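Local coordinates for DNA repair protein RAD2 (Saccharomyces cerevisiae, PDB 4Q0W) that is a single-stranded DNA endonuclease of the XPG family that makes an essential incision in excision repair of damaged DNA and binds magnesium ions, at residues G1-F5 / L236-S242; D194-F198 / A316-P320. One frame throughout, in Å; residues are numbered along the deposited sequence.

Contact 1: residues G1-F5 / L236-S242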
loop_
_atom_site.group_PDB
_atom_site.type_symbol
_atom_site.label_atom_id
_atom_site.label_comp_id
_atom_site.label_asym_id
_atom_site.label_seq_id
_atom_site.Cartn_x
_atom_site.Cartn_y
_atom_site.Cartn_z
ATOM N N GLY A 1 12.607 -8.492 -15.407
ATOM C CA GLY A 1 12.435 -9.199 -14.152
ATOM C C GLY A 1 11.000 -9.594 -13.875
ATOM O O GLY A 1 10.076 -9.190 -14.587
ATOM N N VAL A 2 10.814 -10.397 -12.835
ATOM C CA VAL A 2 9.483 -10.748 -12.389
ATOM C C VAL A 2 9.095 -9.824 -11.234
ATOM O O VAL A 2 9.830 -9.704 -10.240
ATOM C CB VAL A 2 9.424 -12.205 -11.935
ATOM C CG1 VAL A 2 8.067 -12.523 -11.341
ATOM C CG2 VAL A 2 9.733 -13.132 -13.107
ATOM N N HIS A 3 7.939 -9.182 -11.353
ATOM C CA HIS A 3 7.524 -8.196 -10.354
ATOM C C HIS A 3 7.421 -8.793 -8.945
ATOM O O HIS A 3 6.774 -9.829 -8.760
ATOM C CB HIS A 3 6.186 -7.573 -10.746
ATOM C CG HIS A 3 5.873 -6.316 -9.995
ATOM N ND1 HIS A 3 4.796 -6.205 -9.140
ATOM C CD2 HIS A 3 6.512 -5.123 -9.953
ATOM C CE1 HIS A 3 4.777 -4.993 -8.616
ATOM N NE2 HIS A 3 5.808 -4.318 -9.089
ATOM N N SER A 4 8.064 -8.141 -7.969
ATOM C CA SER A 4 8.048 -8.570 -6.561
ATOM C C SER A 4 8.841 -9.844 -6.293
ATOM O O SER A 4 8.853 -10.349 -5.161
ATOM C CB SER A 4 6.612 -8.776 -6.029
ATOM O OG SER A 4 5.819 -7.625 -6.196
ATOM N N PHE A 5 9.488 -10.386 -7.311
ATOM C CA PHE A 5 10.163 -11.655 -7.116
ATOM C C PHE A 5 11.295 -11.597 -6.085
ATOM O O PHE A 5 11.513 -12.558 -5.344
ATOM C CB PHE A 5 10.693 -12.231 -8.423
ATOM C CG PHE A 5 11.236 -13.609 -8.259
ATOM C CD1 PHE A 5 10.376 -14.675 -8.021
ATOM C CD2 PHE A 5 12.602 -13.838 -8.261
ATOM C CE1 PHE A 5 10.875 -15.957 -7.827
ATOM C CE2 PHE A 5 13.107 -15.117 -8.077
ATOM C CZ PHE A 5 12.241 -16.175 -7.863
ATOM N N LEU A 236 4.635 -18.445 -11.335
ATOM C CA LEU A 236 4.569 -17.202 -10.555
ATOM C C LEU A 236 4.632 -15.955 -11.452
ATOM O O LEU A 236 3.919 -14.968 -11.221
ATOM C CB LEU A 236 5.710 -17.142 -9.539
ATOM C CG LEU A 236 5.607 -17.901 -8.227
ATOM C CD1 LEU A 236 6.942 -17.762 -7.445
ATOM C CD2 LEU A 236 4.415 -17.380 -7.389
ATOM N N ALA A 237 5.481 -15.992 -12.476
ATOM C CA ALA A 237 5.591 -14.854 -13.388
ATOM C C ALA A 237 4.211 -14.526 -13.971
ATOM O O ALA A 237 3.843 -13.355 -14.131
ATOM C CB ALA A 237 6.588 -15.149 -14.487
ATOM N N GLN A 238 3.433 -15.567 -14.255
ATOM C CA GLN A 238 2.111 -15.370 -14.852
ATOM C C GLN A 238 1.051 -14.879 -13.874
ATOM O O GLN A 238 -0.083 -14.582 -14.268
ATOM C CB GLN A 238 1.661 -16.654 -15.552
ATOM C CG GLN A 238 2.522 -16.944 -16.770
ATOM C CD GLN A 238 2.362 -18.349 -17.272
ATOM O OE1 GLN A 238 1.378 -18.673 -17.938
ATOM N NE2 GLN A 238 3.330 -19.204 -16.953
ATOM N N LEU A 239 1.404 -14.795 -12.596
ATOM C CA LEU A 239 0.509 -14.164 -11.630
ATOM C C LEU A 239 0.995 -12.738 -11.345
ATOM O O LEU A 239 0.214 -11.774 -11.358
ATOM C CB LEU A 239 0.458 -14.978 -10.331
ATOM C CG LEU A 239 -0.075 -16.399 -10.492
ATOM C CD1 LEU A 239 0.077 -17.182 -9.191
ATOM C CD2 LEU A 239 -1.528 -16.397 -10.983
ATOM N N LEU A 240 2.297 -12.631 -11.100
ATOM C CA LEU A 240 2.940 -11.393 -10.673
ATOM C C LEU A 240 3.160 -10.427 -11.833
ATOM O O LEU A 240 3.118 -9.204 -11.647
ATOM C CB LEU A 240 4.293 -11.718 -10.029
ATOM C CG LEU A 240 4.206 -12.494 -8.714
ATOM C CD1 LEU A 240 5.577 -12.992 -8.281
ATOM C CD2 LEU A 240 3.603 -11.568 -7.666
ATOM N N GLY A 241 3.397 -10.979 -13.022
ATOM C CA GLY A 241 3.771 -10.173 -14.175
ATOM C C GLY A 241 5.280 -10.143 -14.384
ATOM O O GLY A 241 6.050 -10.177 -13.416
ATOM N N SER A 242 5.704 -10.071 -15.648
ATOM C CA SER A 242 7.114 -9.927 -15.991
ATOM C C SER A 242 7.162 -9.332 -17.385
ATOM O O SER A 242 6.139 -8.878 -17.899
ATOM C CB SER A 242 7.816 -11.282 -16.013
ATOM O OG SER A 242 7.357 -12.067 -17.118
HETATM O O HOH W 1 2.134 -7.741 -9.969
#

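Contact 2: residues D194-F198 / A316-P320. With CA (calcium ion), chain E.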
loop_
_atom_site.group_PDB
_atom_site.type_symbol
_atom_site.label_atom_id
_atom_site.label_comp_id
_atom_site.label_asym_id
_atom_site.label_seq_id
_atom_site.Cartn_x
_atom_site.Cartn_y
_atom_site.Cartn_z
ATOM N N ASP A 194 14.730 -12.264 -13.892
ATOM C CA ASP A 194 14.442 -13.167 -15.019
ATOM C C ASP A 194 15.460 -14.288 -15.164
ATOM O O ASP A 194 15.145 -15.354 -15.704
ATOM C CB ASP A 194 14.400 -12.392 -16.334
ATOM C CG ASP A 194 13.098 -11.688 -16.531
ATOM O OD1 ASP A 194 12.070 -12.208 -16.047
ATOM O OD2 ASP A 194 13.093 -10.615 -17.157
ATOM N N VAL A 195 16.688 -14.042 -14.705
ATOM C CA VAL A 195 17.767 -15.025 -14.856
ATOM C C VAL A 195 17.420 -16.395 -14.235
ATOM O O VAL A 195 17.824 -17.438 -14.761
ATOM C CB VAL A 195 19.119 -14.481 -14.284
ATOM C CG1 VAL A 195 19.017 -14.254 -12.772
ATOM C CG2 VAL A 195 20.253 -15.417 -14.605
ATOM N N PHE A 196 16.664 -16.401 -13.135
ATOM C CA PHE A 196 16.256 -17.671 -12.518
ATOM C C PHE A 196 15.316 -18.436 -13.458
ATOM O O PHE A 196 15.455 -19.647 -13.630
ATOM C CB PHE A 196 15.538 -17.442 -11.181
ATOM C CG PHE A 196 16.444 -16.931 -10.073
ATOM C CD1 PHE A 196 17.440 -17.737 -9.543
ATOM C CD2 PHE A 196 16.282 -15.653 -9.565
ATOM C CE1 PHE A 196 18.271 -17.266 -8.534
ATOM C CE2 PHE A 196 17.099 -15.176 -8.543
ATOM C CZ PHE A 196 18.095 -15.977 -8.037
ATOM N N LEU A 197 14.363 -17.717 -14.055
ATOM C CA LEU A 197 13.371 -18.328 -14.947
ATOM C C LEU A 197 14.019 -18.888 -16.207
ATOM O O LEU A 197 13.562 -19.900 -16.745
ATOM C CB LEU A 197 12.239 -17.339 -15.283
ATOM C CG LEU A 197 11.176 -17.207 -14.181
ATOM C CD1 LEU A 197 11.752 -16.602 -12.896
ATOM C CD2 LEU A 197 9.965 -16.400 -14.646
ATOM N N PHE A 198 15.114 -18.266 -16.645
ATOM C CA PHE A 198 15.904 -18.799 -17.753
ATOM C C PHE A 198 16.848 -19.908 -17.287
ATOM O O PHE A 198 17.731 -20.329 -18.034
ATOM C CB PHE A 198 16.728 -17.689 -18.434
ATOM C CG PHE A 198 15.896 -16.673 -19.175
ATOM C CD1 PHE A 198 15.037 -17.067 -20.194
ATOM C CD2 PHE A 198 15.988 -15.321 -18.869
ATOM C CE1 PHE A 198 14.271 -16.117 -20.891
ATOM C CE2 PHE A 198 15.233 -14.366 -19.561
ATOM C CZ PHE A 198 14.371 -14.768 -20.570
ATOM N N ALA A 316 9.103 -19.527 -23.811
ATOM C CA ALA A 316 10.025 -18.392 -23.930
ATOM C C ALA A 316 11.081 -18.431 -22.826
ATOM O O ALA A 316 12.240 -18.049 -23.037
ATOM C CB ALA A 316 9.264 -17.066 -23.893
ATOM N N TYR A 317 10.674 -18.878 -21.642
ATOM C CA TYR A 317 11.618 -19.041 -20.541
ATOM C C TYR A 317 12.425 -20.333 -20.632
ATOM O O TYR A 317 13.613 -20.352 -20.296
ATOM C CB TYR A 317 10.883 -18.994 -19.205
ATOM C CG TYR A 317 10.484 -17.601 -18.760
ATOM C CD1 TYR A 317 11.443 -16.601 -18.571
ATOM C CD2 TYR A 317 9.155 -17.288 -18.503
ATOM C CE1 TYR A 317 11.075 -15.318 -18.150
ATOM C CE2 TYR A 317 8.777 -16.015 -18.077
ATOM C CZ TYR A 317 9.741 -15.038 -17.902
ATOM O OH TYR A 317 9.370 -13.782 -17.477
ATOM N N MET A 318 11.781 -21.418 -21.064
ATOM C CA MET A 318 12.448 -22.728 -21.141
ATOM C C MET A 318 13.344 -22.896 -22.365
ATOM O O MET A 318 14.336 -23.622 -22.314
ATOM C CB MET A 318 11.425 -23.870 -21.109
ATOM C CG MET A 318 10.763 -24.041 -19.765
ATOM S SD MET A 318 11.978 -24.333 -18.474
ATOM C CE MET A 318 12.757 -25.842 -19.062
ATOM N N ARG A 319 12.999 -22.225 -23.460
ATOM C CA ARG A 319 13.766 -22.355 -24.694
ATOM C C ARG A 319 14.097 -21.009 -25.298
ATOM O O ARG A 319 13.791 -20.759 -26.460
ATOM C CB ARG A 319 13.000 -23.198 -25.727
ATOM C CG ARG A 319 12.853 -24.663 -25.336
ATOM C CD ARG A 319 11.949 -25.426 -26.302
ATOM N NE ARG A 319 12.459 -25.418 -27.667
ATOM C CZ ARG A 319 11.915 -24.734 -28.670
ATOM N NH1 ARG A 319 10.832 -24.004 -28.470
ATOM N NH2 ARG A 319 12.453 -24.785 -29.884
ATOM N N PRO A 320 14.755 -20.138 -24.522
ATOM C CA PRO A 320 15.116 -18.856 -25.129
ATOM C C PRO A 320 16.131 -19.055 -26.258
ATOM O O PRO A 320 16.804 -20.084 -26.348
ATOM C CB PRO A 320 15.775 -18.101 -23.971
ATOM C CG PRO A 320 16.408 -19.200 -23.140
ATOM C CD PRO A 320 15.419 -20.348 -23.222
HETATM CA CA CA E . 14.664 -9.447 -18.692
HETATM O O HOH W 2 13.854 -7.343 -17.689
HETATM O O HOH W 3 15.685 -7.333 -19.038
#

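Contact 1: residues G1-F5 / L236-S242
In the catalytic core of this XPG-family nuclease, the N-terminal tail, with Val2 and His3, lies along the end of helix 230-240 and the residues that follow it, joining the N-domain to the I-domain. The backbone N of His3 donates to Gly241 O at 3.0 Å, with an angle of 165° at the hydrogen; the donor is slightly tilted out of the carbonyl plane. Gly241, just past the helix, has a positive phi of 97°, and its own N reaches back to Ala237 O at 2.7 Å. A CA-H...O contact follows, where Ser242 CA lies 3.4 Å from Gly1 O.

Val2 spreads its two methyl branches over this helix end. With CG1 anti to the backbone N (chi1 174°), that methyl meets Leu240 CD1 at 4.0 Å and lies over Ala237 CA, while CG2 fits against Ala237 CB and Ser242 CB. Leu240 points at the tail and lays its side chain against His3 O, CB and CD1 each coming to 3.4 Å from that oxygen. A type II turn from Val2 to Phe5, closed by Phe5 N to Val2 O at 3.0 Å, then leads into helix 5-9. Leu236 CD1 meets the Phe5 ring at its edge, 4.3 Å from CE1. The end of the His3 side chain leads away from the helix, and the nearest atoms of that side chain and a bound potassium ion are about 6 Å apart.

One nearly straight backbone bond therefore sets the alignment of the tail with the helix end, with contacts of Val2 and Leu240 and one CA-H...O contact filling in around it; this places Gly1 beside Asp192 and Asp194, which by similarity bind the second magnesium.

Contact 2: residues D194-F198 / A316-P320
Tyr317 lays one face of its ring over Leu197, presents its hydroxyl edge to Asp194 and meets Phe198 at a slant. Leu197 and Tyr317 run side by side in the same direction. CG of Leu197, anti to the carbonyl carbon (chi1 -80°), carries CD2 over the phenol face in a CH-pi contact, 3.7 Å from the centroid and 18° off the ring normal. Leu197 CB adds a close approach to CD1 of Tyr317 at 3.5 Å.

The Phe198 and Tyr317 rings are oblique, with centroids 5.3 Å apart and planes at 55°. CD1 of Tyr317 lies over a Phe198 face toward its rim, 3.7 Å from Phe198 CE1. The edge of the Phe198 ring faces Ala316 O, which lies in its plane, 3.5 Å from Phe198 CE1, and Pro320 CG slides past Phe198 CD1 at 3.9 Å. Phe198 also touches Glu171, Glu173 and Ala174.

In the PIN-like nuclease fold, the short, weakly bonded helix about 194-197 follows the strand 187-189 of the central sheet and brings Asp194 to the metal site, while helix 311-318 packs against it from much later in the chain. Arg230 of helix 230-240 spans the seam, bonding to Leu197 O and more weakly to Tyr317 O.

Asp194 divides its two oxygens. OD2 binds the calcium ion at 2.5 Å, with Glu173 and two waters as further ligands, and also accepts from the N terminus of Gly1. OD1 lies near the plane of the phenol ring, 3.4 Å from Tyr317 OH, a weak interaction at most, with the carboxylate rotated well away from that plane. The stronger partner of the Tyr317 hydroxyl is Ser242 OG, and the Tyr244 ring adds another aromatic neighbour to the phenol.

How the contacts relate
From the N terminus the chain passes 1-5, then 194-198, then 236-242 and finally 316-320, so the two contacts cross rather than nest. Contact 1 closes a loop of 230 residues that holds the whole central sheet; contact 2 closes one of 117 residues that first completes the sheet with strands 202-205 and 213-218, then goes through helices 219-226 to 288-299 to helix 311-318. Their centres lie 13 Å apart and they also meet directly: Phe5 CE2 packs on Phe196 CD2 at 3.5 Å, and Ala237 CB on Leu197 CD2 at 3.6 Å. Together they gather the N-terminal tail, the short metal-bearing helix, helix 230-240 and helix 311-318 beside the active site.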